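PDB 6AE2: Csm3 from Thermoplasma volcanium, which probably binds RNA as a subunit of the type III-A CRISPR-Cas effector complex and may contribute endonuclease activity. Local coordinates for residues Val60-Tyr65 with Asp142-Ile147; Lys84-Ser89 with Asp206-Gly211; Ser106-Tyr111 with Glu191-Cys196; Thr199-Leu204 with Val220-Gly225. All blocks are in the same frame, centred on the assembly; numbering follows the deposited sequence.

Contact 1 (Val60-Tyr65 with Asp142-Ile147); sequences VITTKY and DARNVI
Val-60 and Ile-147 form the close-packed part of this contact. Their side chains run past one another in opposite directions, so that CG2 of Val-60 comes within 3.4 Å of CD1 of Ile-147. Val-60 is buried, and with CG1 anti to its carbonyl carbon (chi1 -64°) the other methyl, CG2, is the one placed beside Ile-147. The other part of the contact is looser and lies nearer the solvent. Here Arg-144, just past the end of helix 140-143, bends at chi2 and chi3 to bring its guanidinium to Thr-62, which it crosses at about a right angle. NH1 of Arg-144 lies 3.3 Å from the methyl CG2 of Thr-62, a methyl set oblique to the guanidinium plane, and the same guanidinium carries CD1 of Ile-147 over one face. This arginine is poorly ordered, and its ion pair with Glu-168 is long and weak. The contact thus sets the start of an outer strand of the main sheet against the turn leading into the small sheet of strands 147-151 and 166-170. Since no hydrogen bond joins the two segments, the chemistry implies a join made by methyl packing, with the arginine probably mobile and only weakly held.

Contact 2 (Lys84-Ser89 with Asp206-Gly211); sequences KGKIRS and DSYLGG
Lys-86 reaches from helix 80-93 across the loop that follows helix 190-205, and each carbon of its side chain meets something there. The course starts at CB, 4.0 Å from CD2 of Leu-209. CG is anti to the backbone N (chi1 -175°) and the chain turns at chi2, which lays it alongside the backbone of Tyr-208: CG of Lys-86 lies 3.6 Å from O of Tyr-208, CD passes a little farther off, and CE approaches the same O to 3.3 Å. CE also meets OG of Ser-207 at 3.7 Å. A second bend, at chi4, carries the ammonium over one face of the Tyr-208 ring, while NZ stays near both of those oxygens. This is a cation-pi contact, with NZ of Lys-86 4.1 Å from the ring centroid of Tyr-208 and 17° off its normal, displaced toward the hydroxyl-bearing side, where CZ is the nearest ring atom. Leu-209 leads straight into Gly-210 and Gly-211, consistent with the start of the glycine-rich loop of RAMP proteins. The loop also faces the second subunit, where Arg-128 of that subunit bonds to O of Ser-207 and Ile-126 of that subunit packs on Tyr-208. The chemistry implies a long, largely aliphatic arm ending in a charge that an electron-rich ring would stabilise, so that helix and loop are joined without a direct hydrogen bond.

Contact 3 (Ser106-Tyr111 with Glu191-Cys196); sequences SKMFGY and EEMIKC
Met-108 holds CG anti to its carbonyl carbon (chi1 -85°), extends through chi2, and turns only at chi3 (68°), a course that pushes its sulfur up against Met-193, whose own CG takes the same staggered place beside the backbone N. The two side chains cross obliquely. SD of Met-108 sits 3.6 Å from CB of Met-193 and 3.4 Å from the carbonyl O of Met-193, and the methyl CE stays near the same oxygen at 3.8 Å. Closer to the backbone, CG of Met-108 meets CG of Met-193 at 4.1 Å, while the end of Met-193 leads away from helix 104-109. The setting is the helical layer of a ferredoxin-like, RRM-type fold, the building unit of RAMP proteins. Helix 190-205 is the second helix of its beta-alpha-beta-beta-alpha-beta core and helix 104-109 an addition ahead of the second core strand; both pack on the sheet, Met-108 on Leu-182 and Met-193 on Ile-184. One turn beyond Met-193 on helix 190-205, SG of Cys-196 takes up the other part of the interface. It stands 4.2 Å from SD of Met-108 and equally far from CE1 of Phe-109, which it meets at the ring edge, near the ring plane. Ile-87 and Leu-91 of helix 80-93 also pack on Phe-109.

Contact 4 (Thr199-Leu204 with Val220-Gly225); sequences TGISLL and VKITLG
Ile-201 and Leu-204, one turn apart on helix 190-205, pack on strand 220-230, joining the second helix to the last strand of the ferredoxin-like core of this RAMP protein. Apolar contacts make up most of the joint. Ile-201 touches with both branches: its CG2 lies against the branch point of Ile-222, 3.8 Å from CB, the two side chains crossing at about a right angle, whereas CD1 of Ile-201 reaches the isopropyl end of Leu-224, 3.7 Å from CD1. The Ile-201 branches part in this way because CG2 is anti to the backbone N and CG1 anti to the carbonyl carbon (chi1 -74°). Leu-204 adds one more meeting, its CD2 standing 3.6 Å from CD1 of Ile-222. Ile-222 is therefore gripped from two successive helical turns, and it also packs on Met-34 of the neighbouring strand. Polar links are fewer and use backbone atoms of the strand. N of Ile-222 bonds to the carboxylate of Glu-205, the next residue of the helix. A water bridges the two backbones, probably donating to O of Leu-204 at 2.7 Å and accepting from N of Val-220 at 2.9 Å.

From the N terminus, contact 1 opens first, at strand 62-67, and closes at 142-147, tying an outer strand to the small second sheet. Before it closes, contacts 2 and 3 open, so contact 1 crosses both. Contact 3, tying helix 104-109 to helix 190-205, closes at 191-196, nested inside the long loop that contact 2 completes at 206-211 by tying helix 80-93 to the loop after helix 190-205. Contact 4 starts after contacts 1 and 3 have closed, crosses contact 2 and ties helix 190-205 to strand 220-230. Arg-88 reaches Gly-110 between contacts 2 and 3, and Lys-86 packs on Leu-204 between contacts 2 and 4; contact 1 stands apart, about 33 Å from contact 3 between centres.

Contact 1 (Val60-Tyr65 with Asp142-Ile147)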
loop_
_atom_site.group_PDB
_atom_site.type_symbol
_atom_site.label_atom_id
_atom_site.label_comp_id
_atom_site.label_asym_id
_atom_site.label_seq_id
_atom_site.Cartn_x
_atom_site.Cartn_y
_atom_site.Cartn_z
ATOM N N VAL A 60 12.346 -2.832 -10.247
ATOM C CA VAL A 60 11.888 -1.488 -9.938
ATOM C C VAL A 60 12.919 -0.491 -10.448
ATOM O O VAL A 60 14.091 -0.815 -10.655
ATOM C CB VAL A 60 11.632 -1.296 -8.432
ATOM C CG1 VAL A 60 10.500 -2.198 -7.963
ATOM C CG2 VAL A 60 12.891 -1.565 -7.653
ATOM N N ILE A 61 12.473 0.747 -10.655
ATOM C CA ILE A 61 13.352 1.783 -11.179
ATOM C C ILE A 61 14.378 2.160 -10.117
ATOM O O ILE A 61 14.052 2.301 -8.930
ATOM C CB ILE A 61 12.529 2.993 -11.652
ATOM C CG1 ILE A 61 13.380 3.926 -12.515
ATOM C CG2 ILE A 61 11.896 3.738 -10.477
ATOM C CD1 ILE A 61 12.562 4.948 -13.279
ATOM N N THR A 62 15.635 2.294 -10.531
ATOM C CA THR A 62 16.729 2.561 -9.609
ATOM C C THR A 62 17.630 3.658 -10.161
ATOM O O THR A 62 17.559 4.028 -11.337
ATOM C CB THR A 62 17.563 1.299 -9.335
ATOM O OG1 THR A 62 18.155 0.839 -10.555
ATOM C CG2 THR A 62 16.700 0.193 -8.749
ATOM N N THR A 63 18.485 4.178 -9.284
ATOM C CA THR A 63 19.538 5.106 -9.668
ATOM C C THR A 63 20.717 4.908 -8.726
ATOM O O THR A 63 20.607 4.249 -7.689
ATOM C CB THR A 63 19.052 6.558 -9.647
ATOM O OG1 THR A 63 20.026 7.394 -10.283
ATOM C CG2 THR A 63 18.844 7.033 -8.219
ATOM N N LYS A 64 21.855 5.487 -9.096
ATOM C CA LYS A 64 23.077 5.283 -8.329
ATOM C C LYS A 64 23.047 6.076 -7.026
ATOM O O LYS A 64 22.756 7.277 -7.019
ATOM C CB LYS A 64 24.298 5.685 -9.156
ATOM C CG LYS A 64 25.594 5.685 -8.359
ATOM C CD LYS A 64 26.797 6.034 -9.220
ATOM C CE LYS A 64 28.003 6.391 -8.357
ATOM N NZ LYS A 64 29.250 6.550 -9.162
ATOM N N TYR A 65 23.345 5.395 -5.923
ATOM C CA TYR A 65 23.626 6.024 -4.642
ATOM C C TYR A 65 25.077 5.764 -4.272
ATOM O O TYR A 65 25.660 4.746 -4.658
ATOM C CB TYR A 65 22.736 5.484 -3.512
ATOM C CG TYR A 65 21.260 5.808 -3.603
ATOM C CD1 TYR A 65 20.483 5.339 -4.655
ATOM C CD2 TYR A 65 20.637 6.559 -2.613
ATOM C CE1 TYR A 65 19.130 5.620 -4.727
ATOM C CE2 TYR A 65 19.285 6.849 -2.678
ATOM C CZ TYR A 65 18.536 6.376 -3.737
ATOM O OH TYR A 65 17.190 6.659 -3.804
ATOM N N ASP A 142 23.491 -4.122 2.977
ATOM C CA ASP A 142 22.349 -3.513 3.653
ATOM C C ASP A 142 21.424 -2.825 2.660
ATOM O O ASP A 142 20.219 -2.706 2.912
ATOM C CB ASP A 142 22.819 -2.492 4.693
ATOM C CG ASP A 142 23.446 -3.134 5.910
ATOM O OD1 ASP A 142 23.050 -4.263 6.264
ATOM O OD2 ASP A 142 24.331 -2.496 6.524
ATOM N N ALA A 143 21.975 -2.361 1.536
ATOM C CA ALA A 143 21.243 -1.584 0.545
ATOM C C ALA A 143 20.024 -2.336 0.029
ATOM O O ALA A 143 18.898 -2.013 0.410
ATOM C CB ALA A 143 22.159 -1.201 -0.618
ATOM N N ARG A 144 20.230 -3.342 -0.820
ATOM C CA ARG A 144 19.140 -4.043 -1.489
ATOM C C ARG A 144 18.537 -5.173 -0.659
ATOM O O ARG A 144 17.837 -6.029 -1.211
ATOM C CB ARG A 144 19.603 -4.567 -2.849
ATOM C CG ARG A 144 20.448 -3.541 -3.581
ATOM C CD ARG A 144 19.589 -2.635 -4.456
ATOM N NE ARG A 144 18.818 -3.329 -5.487
ATOM C CZ ARG A 144 18.482 -2.768 -6.645
ATOM N NH1 ARG A 144 18.845 -1.523 -6.900
ATOM N NH2 ARG A 144 17.789 -3.439 -7.549
ATOM N N ASN A 145 18.790 -5.198 0.652
ATOM C CA ASN A 145 17.776 -5.727 1.553
ATOM C C ASN A 145 16.472 -4.964 1.376
ATOM O O ASN A 145 15.388 -5.513 1.594
ATOM C CB ASN A 145 18.248 -5.624 3.001
ATOM C CG ASN A 145 19.109 -6.794 3.424
ATOM O OD1 ASN A 145 19.726 -7.462 2.595
ATOM N ND2 ASN A 145 19.155 -7.049 4.728
ATOM N N VAL A 146 16.569 -3.690 0.983
ATOM C CA VAL A 146 15.413 -2.844 0.709
ATOM C C VAL A 146 14.486 -3.485 -0.318
ATOM O O VAL A 146 13.279 -3.210 -0.332
ATOM C CB VAL A 146 15.918 -1.450 0.265
ATOM C CG1 VAL A 146 14.943 -0.742 -0.655
ATOM C CG2 VAL A 146 16.239 -0.594 1.483
ATOM N N ILE A 147 15.010 -4.365 -1.168
ATOM C CA ILE A 147 14.247 -4.906 -2.284
ATOM C C ILE A 147 13.912 -6.368 -2.021
ATOM O O ILE A 147 14.794 -7.182 -1.716
ATOM C CB ILE A 147 14.988 -4.724 -3.622
ATOM C CG1 ILE A 147 14.729 -3.310 -4.163
ATOM C CG2 ILE A 147 14.535 -5.766 -4.630
ATOM C CD1 ILE A 147 15.146 -3.087 -5.583
#

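Contact 2 (Lys84-Ser89 with Asp206-Gly211)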
loop_
_atom_site.group_PDB
_atom_site.type_symbol
_atom_site.label_atom_id
_atom_site.label_comp_id
_atom_site.label_asym_id
_atom_site.label_seq_id
_atom_site.Cartn_x
_atom_site.Cartn_y
_atom_site.Cartn_z
ATOM N N LYS A 84 2.977 12.781 -8.531
ATOM C CA LYS A 84 2.138 13.829 -9.101
ATOM C C LYS A 84 1.075 13.245 -10.022
ATOM O O LYS A 84 -0.095 13.643 -9.972
ATOM C CB LYS A 84 3.005 14.838 -9.849
ATOM C CG LYS A 84 2.340 16.185 -10.067
ATOM C CD LYS A 84 3.160 17.062 -10.996
ATOM C CE LYS A 84 2.465 18.389 -11.244
ATOM N NZ LYS A 84 3.188 19.217 -12.246
ATOM N N GLY A 85 1.466 12.294 -10.872
ATOM C CA GLY A 85 0.502 11.686 -11.775
ATOM C C GLY A 85 -0.576 10.910 -11.043
ATOM O O GLY A 85 -1.745 10.931 -11.435
ATOM N N LYS A 86 -0.202 10.218 -9.966
ATOM C CA LYS A 86 -1.183 9.442 -9.216
ATOM C C LYS A 86 -2.128 10.356 -8.445
ATOM O O LYS A 86 -3.348 10.159 -8.461
ATOM C CB LYS A 86 -0.478 8.467 -8.271
ATOM C CG LYS A 86 -1.424 7.526 -7.546
ATOM C CD LYS A 86 -2.412 6.903 -8.519
ATOM C CE LYS A 86 -3.374 5.964 -7.816
ATOM N NZ LYS A 86 -3.561 4.700 -8.580
ATOM N N ILE A 87 -1.580 11.368 -7.765
ATOM C CA ILE A 87 -2.424 12.296 -7.018
ATOM C C ILE A 87 -3.366 13.031 -7.961
ATOM O O ILE A 87 -4.550 13.222 -7.656
ATOM C CB ILE A 87 -1.558 13.279 -6.205
ATOM C CG1 ILE A 87 -0.780 12.544 -5.114
ATOM C CG2 ILE A 87 -2.418 14.372 -5.586
ATOM C CD1 ILE A 87 0.201 13.433 -4.377
ATOM N N ARG A 88 -2.859 13.441 -9.126
ATOM C CA ARG A 88 -3.694 14.157 -10.085
ATOM C C ARG A 88 -4.844 13.280 -10.568
ATOM O O ARG A 88 -6.003 13.711 -10.587
ATOM C CB ARG A 88 -2.852 14.634 -11.267
ATOM C CG ARG A 88 -3.470 15.799 -12.019
ATOM C CD ARG A 88 -3.333 15.642 -13.525
ATOM N NE ARG A 88 -4.071 16.681 -14.238
ATOM C CZ ARG A 88 -3.525 17.794 -14.716
ATOM N NH1 ARG A 88 -2.226 18.018 -14.566
ATOM N NH2 ARG A 88 -4.277 18.686 -15.347
ATOM N N SER A 89 -4.539 12.037 -10.953
ATOM C CA SER A 89 -5.582 11.134 -11.429
ATOM C C SER A 89 -6.626 10.864 -10.354
ATOM O O SER A 89 -7.811 10.706 -10.669
ATOM C CB SER A 89 -4.964 9.823 -11.910
ATOM O OG SER A 89 -4.519 9.039 -10.816
ATOM N N ASP A 206 -5.459 5.889 0.776
ATOM C CA ASP A 206 -6.459 4.850 0.576
ATOM C C ASP A 206 -6.369 4.223 -0.809
ATOM O O ASP A 206 -7.270 3.473 -1.202
ATOM C CB ASP A 206 -7.862 5.407 0.812
ATOM C CG ASP A 206 -8.228 5.452 2.279
ATOM O OD1 ASP A 206 -7.468 4.906 3.108
ATOM O OD2 ASP A 206 -9.286 6.023 2.605
ATOM N N SER A 207 -5.303 4.526 -1.550
ATOM C CA SER A 207 -5.012 3.888 -2.824
ATOM C C SER A 207 -3.579 3.368 -2.794
ATOM O O SER A 207 -3.132 2.831 -1.772
ATOM C CB SER A 207 -5.218 4.865 -3.984
ATOM O OG SER A 207 -5.333 4.170 -5.216
ATOM N N TYR A 208 -2.845 3.539 -3.894
ATOM C CA TYR A 208 -1.522 2.939 -3.989
ATOM C C TYR A 208 -0.674 3.677 -5.015
ATOM O O TYR A 208 -1.195 4.303 -5.941
ATOM C CB TYR A 208 -1.625 1.456 -4.357
ATOM C CG TYR A 208 -2.237 1.220 -5.723
ATOM C CD1 TYR A 208 -3.615 1.137 -5.885
ATOM C CD2 TYR A 208 -1.436 1.080 -6.851
ATOM C CE1 TYR A 208 -4.176 0.924 -7.132
ATOM C CE2 TYR A 208 -1.990 0.865 -8.100
ATOM C CZ TYR A 208 -3.357 0.788 -8.235
ATOM O OH TYR A 208 -3.907 0.574 -9.479
ATOM N N LEU A 209 0.641 3.576 -4.841
ATOM C CA LEU A 209 1.620 4.021 -5.821
ATOM C C LEU A 209 2.124 2.832 -6.630
ATOM O O LEU A 209 2.191 1.704 -6.135
ATOM C CB LEU A 209 2.808 4.715 -5.149
ATOM C CG LEU A 209 2.715 6.199 -4.802
ATOM C CD1 LEU A 209 3.986 6.645 -4.087
ATOM C CD2 LEU A 209 2.481 7.013 -6.062
ATOM N N GLY A 210 2.482 3.096 -7.885
ATOM C CA GLY A 210 3.037 2.062 -8.730
ATOM C C GLY A 210 1.980 1.114 -9.270
ATOM O O GLY A 210 0.798 1.448 -9.398
ATOM N N GLY A 211 2.429 -0.101 -9.588
ATOM C CA GLY A 211 1.585 -1.110 -10.184
ATOM C C GLY A 211 1.206 -2.210 -9.202
ATOM O O GLY A 211 1.712 -2.296 -8.085
#

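Contact 3 (Ser106-Tyr111 with Glu191-Cys196)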
loop_
_atom_site.group_PDB
_atom_site.type_symbol
_atom_site.label_atom_id
_atom_site.label_comp_id
_atom_site.label_asym_id
_atom_site.label_seq_id
_atom_site.Cartn_x
_atom_site.Cartn_y
_atom_site.Cartn_z
ATOM N N SER A 106 -6.218 21.651 -12.438
ATOM C CA SER A 106 -5.483 22.061 -13.631
ATOM C C SER A 106 -4.520 23.197 -13.313
ATOM O O SER A 106 -3.354 23.171 -13.725
ATOM C CB SER A 106 -6.460 22.478 -14.732
ATOM O OG SER A 106 -6.837 21.379 -15.545
ATOM N N LYS A 107 -4.989 24.202 -12.567
ATOM C CA LYS A 107 -4.157 25.365 -12.282
ATOM C C LYS A 107 -2.908 24.992 -11.493
ATOM O O LYS A 107 -1.858 25.624 -11.658
ATOM C CB LYS A 107 -4.967 26.416 -11.525
ATOM C CG LYS A 107 -4.440 27.832 -11.683
ATOM C CD LYS A 107 -4.263 28.190 -13.151
ATOM C CE LYS A 107 -3.699 29.591 -13.317
ATOM N NZ LYS A 107 -4.649 30.489 -14.031
ATOM N N MET A 108 -2.995 23.970 -10.642
ATOM C CA MET A 108 -1.848 23.529 -9.854
ATOM C C MET A 108 -0.983 22.537 -10.627
ATOM O O MET A 108 0.212 22.770 -10.835
ATOM C CB MET A 108 -2.324 22.908 -8.537
ATOM C CG MET A 108 -2.580 23.910 -7.427
ATOM S SD MET A 108 -2.740 23.112 -5.820
ATOM C CE MET A 108 -1.072 22.510 -5.569
ATOM N N PHE A 109 -1.578 21.427 -11.061
ATOM C CA PHE A 109 -0.832 20.351 -11.699
ATOM C C PHE A 109 -0.549 20.609 -13.175
ATOM O O PHE A 109 0.197 19.836 -13.787
ATOM C CB PHE A 109 -1.586 19.027 -11.535
ATOM C CG PHE A 109 -1.753 18.596 -10.100
ATOM C CD1 PHE A 109 -2.698 19.197 -9.282
ATOM C CD2 PHE A 109 -0.965 17.587 -9.570
ATOM C CE1 PHE A 109 -2.850 18.802 -7.965
ATOM C CE2 PHE A 109 -1.114 17.188 -8.254
ATOM C CZ PHE A 109 -2.057 17.796 -7.452
ATOM N N GLY A 110 -1.113 21.657 -13.756
ATOM C CA GLY A 110 -0.817 22.007 -15.131
ATOM C C GLY A 110 -1.937 21.632 -16.084
ATOM O O GLY A 110 -2.646 20.635 -15.899
ATOM N N TYR A 111 -2.098 22.440 -17.126
ATOM C CA TYR A 111 -3.090 22.177 -18.163
ATOM C C TYR A 111 -2.525 21.237 -19.225
ATOM O O TYR A 111 -3.216 20.863 -20.172
ATOM C CB TYR A 111 -3.556 23.483 -18.811
ATOM C CG TYR A 111 -4.454 24.326 -17.930
ATOM C CD1 TYR A 111 -3.920 25.170 -16.963
ATOM C CD2 TYR A 111 -5.836 24.281 -18.069
ATOM C CE1 TYR A 111 -4.739 25.945 -16.158
ATOM C CE2 TYR A 111 -6.661 25.050 -17.268
ATOM C CZ TYR A 111 -6.109 25.880 -16.314
ATOM O OH TYR A 111 -6.927 26.647 -15.515
ATOM N N GLU A 191 -4.587 28.961 0.627
ATOM C CA GLU A 191 -5.235 27.984 1.497
ATOM C C GLU A 191 -5.962 26.916 0.687
ATOM O O GLU A 191 -5.966 25.737 1.062
ATOM C CB GLU A 191 -6.200 28.693 2.448
ATOM C CG GLU A 191 -7.202 27.775 3.128
ATOM C CD GLU A 191 -7.999 28.481 4.206
ATOM O OE1 GLU A 191 -9.213 28.209 4.327
ATOM O OE2 GLU A 191 -7.409 29.309 4.932
ATOM N N GLU A 192 -6.575 27.305 -0.434
ATOM C CA GLU A 192 -7.265 26.327 -1.271
ATOM C C GLU A 192 -6.277 25.401 -1.971
ATOM O O GLU A 192 -6.551 24.206 -2.139
ATOM C CB GLU A 192 -8.149 27.042 -2.294
ATOM C CG GLU A 192 -9.495 27.491 -1.751
ATOM C CD GLU A 192 -10.350 26.333 -1.271
ATOM O OE1 GLU A 192 -10.581 25.394 -2.060
ATOM O OE2 GLU A 192 -10.792 26.366 -0.103
ATOM N N MET A 193 -5.124 25.931 -2.386
ATOM C CA MET A 193 -4.140 25.109 -3.083
ATOM C C MET A 193 -3.520 24.077 -2.149
ATOM O O MET A 193 -3.376 22.903 -2.513
ATOM C CB MET A 193 -3.058 25.994 -3.698
ATOM C CG MET A 193 -3.549 26.875 -4.829
ATOM S SD MET A 193 -2.175 27.693 -5.646
ATOM C CE MET A 193 -2.014 29.103 -4.565
ATOM N N ILE A 194 -3.134 24.499 -0.943
ATOM C CA ILE A 194 -2.642 23.550 0.052
ATOM C C ILE A 194 -3.697 22.484 0.323
ATOM O O ILE A 194 -3.399 21.285 0.358
ATOM C CB ILE A 194 -2.238 24.283 1.344
ATOM C CG1 ILE A 194 -0.958 25.091 1.128
ATOM C CG2 ILE A 194 -2.072 23.295 2.492
ATOM C CD1 ILE A 194 -0.819 26.261 2.079
ATOM N N LYS A 195 -4.951 22.912 0.497
ATOM C CA LYS A 195 -6.026 21.963 0.764
ATOM C C LYS A 195 -6.180 20.968 -0.380
ATOM O O LYS A 195 -6.298 19.760 -0.147
ATOM C CB LYS A 195 -7.336 22.712 1.011
ATOM C CG LYS A 195 -8.585 21.882 0.774
ATOM C CD LYS A 195 -9.834 22.626 1.216
ATOM C CE LYS A 195 -11.083 21.782 1.018
ATOM N NZ LYS A 195 -12.221 22.599 0.506
ATOM N N CYS A 196 -6.165 21.452 -1.626
ATOM C CA CYS A 196 -6.232 20.546 -2.768
ATOM C C CYS A 196 -5.066 19.564 -2.759
ATOM O O CYS A 196 -5.222 18.397 -3.136
ATOM C CB CYS A 196 -6.251 21.347 -4.069
ATOM S SG CYS A 196 -5.959 20.363 -5.555
#

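Contact 4 (Thr199-Leu204 with Val220-Gly225)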
loop_
_atom_site.group_PDB
_atom_site.type_symbol
_atom_site.label_atom_id
_atom_site.label_comp_id
_atom_site.label_asym_id
_atom_site.label_seq_id
_atom_site.Cartn_x
_atom_site.Cartn_y
_atom_site.Cartn_z
ATOM N N THR A 199 -5.722 16.890 0.456
ATOM C CA THR A 199 -6.719 15.846 0.235
ATOM C C THR A 199 -6.311 14.907 -0.892
ATOM O O THR A 199 -6.702 13.733 -0.888
ATOM C CB THR A 199 -8.094 16.452 -0.058
ATOM O OG1 THR A 199 -8.187 16.794 -1.445
ATOM C CG2 THR A 199 -8.337 17.684 0.792
ATOM N N GLY A 200 -5.539 15.397 -1.864
ATOM C CA GLY A 200 -4.957 14.494 -2.841
ATOM C C GLY A 200 -4.047 13.469 -2.192
ATOM O O GLY A 200 -4.066 12.288 -2.551
ATOM N N ILE A 201 -3.248 13.906 -1.216
ATOM C CA ILE A 201 -2.420 12.980 -0.452
ATOM C C ILE A 201 -3.295 12.019 0.343
ATOM O O ILE A 201 -2.994 10.823 0.446
ATOM C CB ILE A 201 -1.453 13.763 0.457
ATOM C CG1 ILE A 201 -0.320 14.376 -0.372
ATOM C CG2 ILE A 201 -0.896 12.871 1.565
ATOM C CD1 ILE A 201 0.589 15.291 0.419
ATOM N N SER A 202 -4.399 12.520 0.904
ATOM C CA SER A 202 -5.324 11.653 1.631
ATOM C C SER A 202 -5.903 10.582 0.716
ATOM O O SER A 202 -6.007 9.410 1.100
ATOM C CB SER A 202 -6.441 12.489 2.256
ATOM O OG SER A 202 -6.067 12.965 3.536
ATOM N N LEU A 203 -6.291 10.969 -0.504
ATOM C CA LEU A 203 -6.806 10.004 -1.470
ATOM C C LEU A 203 -5.781 8.916 -1.763
ATOM O O LEU A 203 -6.131 7.734 -1.871
ATOM C CB LEU A 203 -7.197 10.721 -2.761
ATOM C CG LEU A 203 -8.470 11.568 -2.748
ATOM C CD1 LEU A 203 -8.759 12.105 -4.139
ATOM C CD2 LEU A 203 -9.648 10.761 -2.227
ATOM N N LEU A 204 -4.506 9.296 -1.883
ATOM C CA LEU A 204 -3.471 8.340 -2.261
ATOM C C LEU A 204 -3.256 7.281 -1.187
ATOM O O LEU A 204 -2.935 6.131 -1.506
ATOM C CB LEU A 204 -2.166 9.083 -2.555
ATOM C CG LEU A 204 -0.895 8.251 -2.745
ATOM C CD1 LEU A 204 -1.046 7.290 -3.912
ATOM C CD2 LEU A 204 0.306 9.154 -2.951
ATOM N N VAL A 220 1.217 3.438 0.817
ATOM C CA VAL A 220 2.227 4.437 1.132
ATOM C C VAL A 220 1.669 5.405 2.167
ATOM O O VAL A 220 0.488 5.762 2.126
ATOM C CB VAL A 220 2.666 5.167 -0.156
ATOM C CG1 VAL A 220 3.153 6.565 0.140
ATOM C CG2 VAL A 220 3.731 4.354 -0.884
ATOM N N LYS A 221 2.513 5.810 3.111
ATOM C CA LYS A 221 2.192 6.882 4.046
ATOM C C LYS A 221 3.048 8.092 3.694
ATOM O O LYS A 221 4.281 8.008 3.700
ATOM C CB LYS A 221 2.429 6.454 5.493
ATOM C CG LYS A 221 2.304 7.596 6.486
ATOM C CD LYS A 221 3.063 7.308 7.770
ATOM C CE LYS A 221 2.348 6.263 8.614
ATOM N NZ LYS A 221 2.932 6.154 9.980
ATOM N N ILE A 222 2.395 9.208 3.379
ATOM C CA ILE A 222 3.068 10.436 2.976
ATOM C C ILE A 222 2.998 11.426 4.129
ATOM O O ILE A 222 1.922 11.661 4.692
ATOM C CB ILE A 222 2.448 11.028 1.699
ATOM C CG1 ILE A 222 2.724 10.107 0.507
ATOM C CG2 ILE A 222 2.979 12.434 1.447
ATOM C CD1 ILE A 222 2.754 10.811 -0.831
ATOM N N THR A 223 4.146 11.998 4.485
ATOM C CA THR A 223 4.255 12.958 5.578
ATOM C C THR A 223 4.883 14.236 5.041
ATOM O O THR A 223 6.076 14.259 4.711
ATOM C CB THR A 223 5.082 12.396 6.734
ATOM O OG1 THR A 223 4.575 11.109 7.099
ATOM C CG2 THR A 223 5.014 13.324 7.947
ATOM N N LEU A 224 4.081 15.292 4.944
ATOM C CA LEU A 224 4.619 16.625 4.730
ATOM C C LEU A 224 5.054 17.215 6.062
ATOM O O LEU A 224 4.382 17.044 7.082
ATOM C CB LEU A 224 3.583 17.540 4.076
ATOM C CG LEU A 224 3.028 17.153 2.707
ATOM C CD1 LEU A 224 2.079 18.226 2.183
ATOM C CD2 LEU A 224 4.164 16.909 1.730
ATOM N N GLY A 225 6.183 17.907 6.049
ATOM C CA GLY A 225 6.650 18.609 7.223
ATOM C C GLY A 225 5.847 19.873 7.435
ATOM O O GLY A 225 4.747 20.043 6.902
HETATM O O HOH W 1 -1.285 4.307 -0.372
#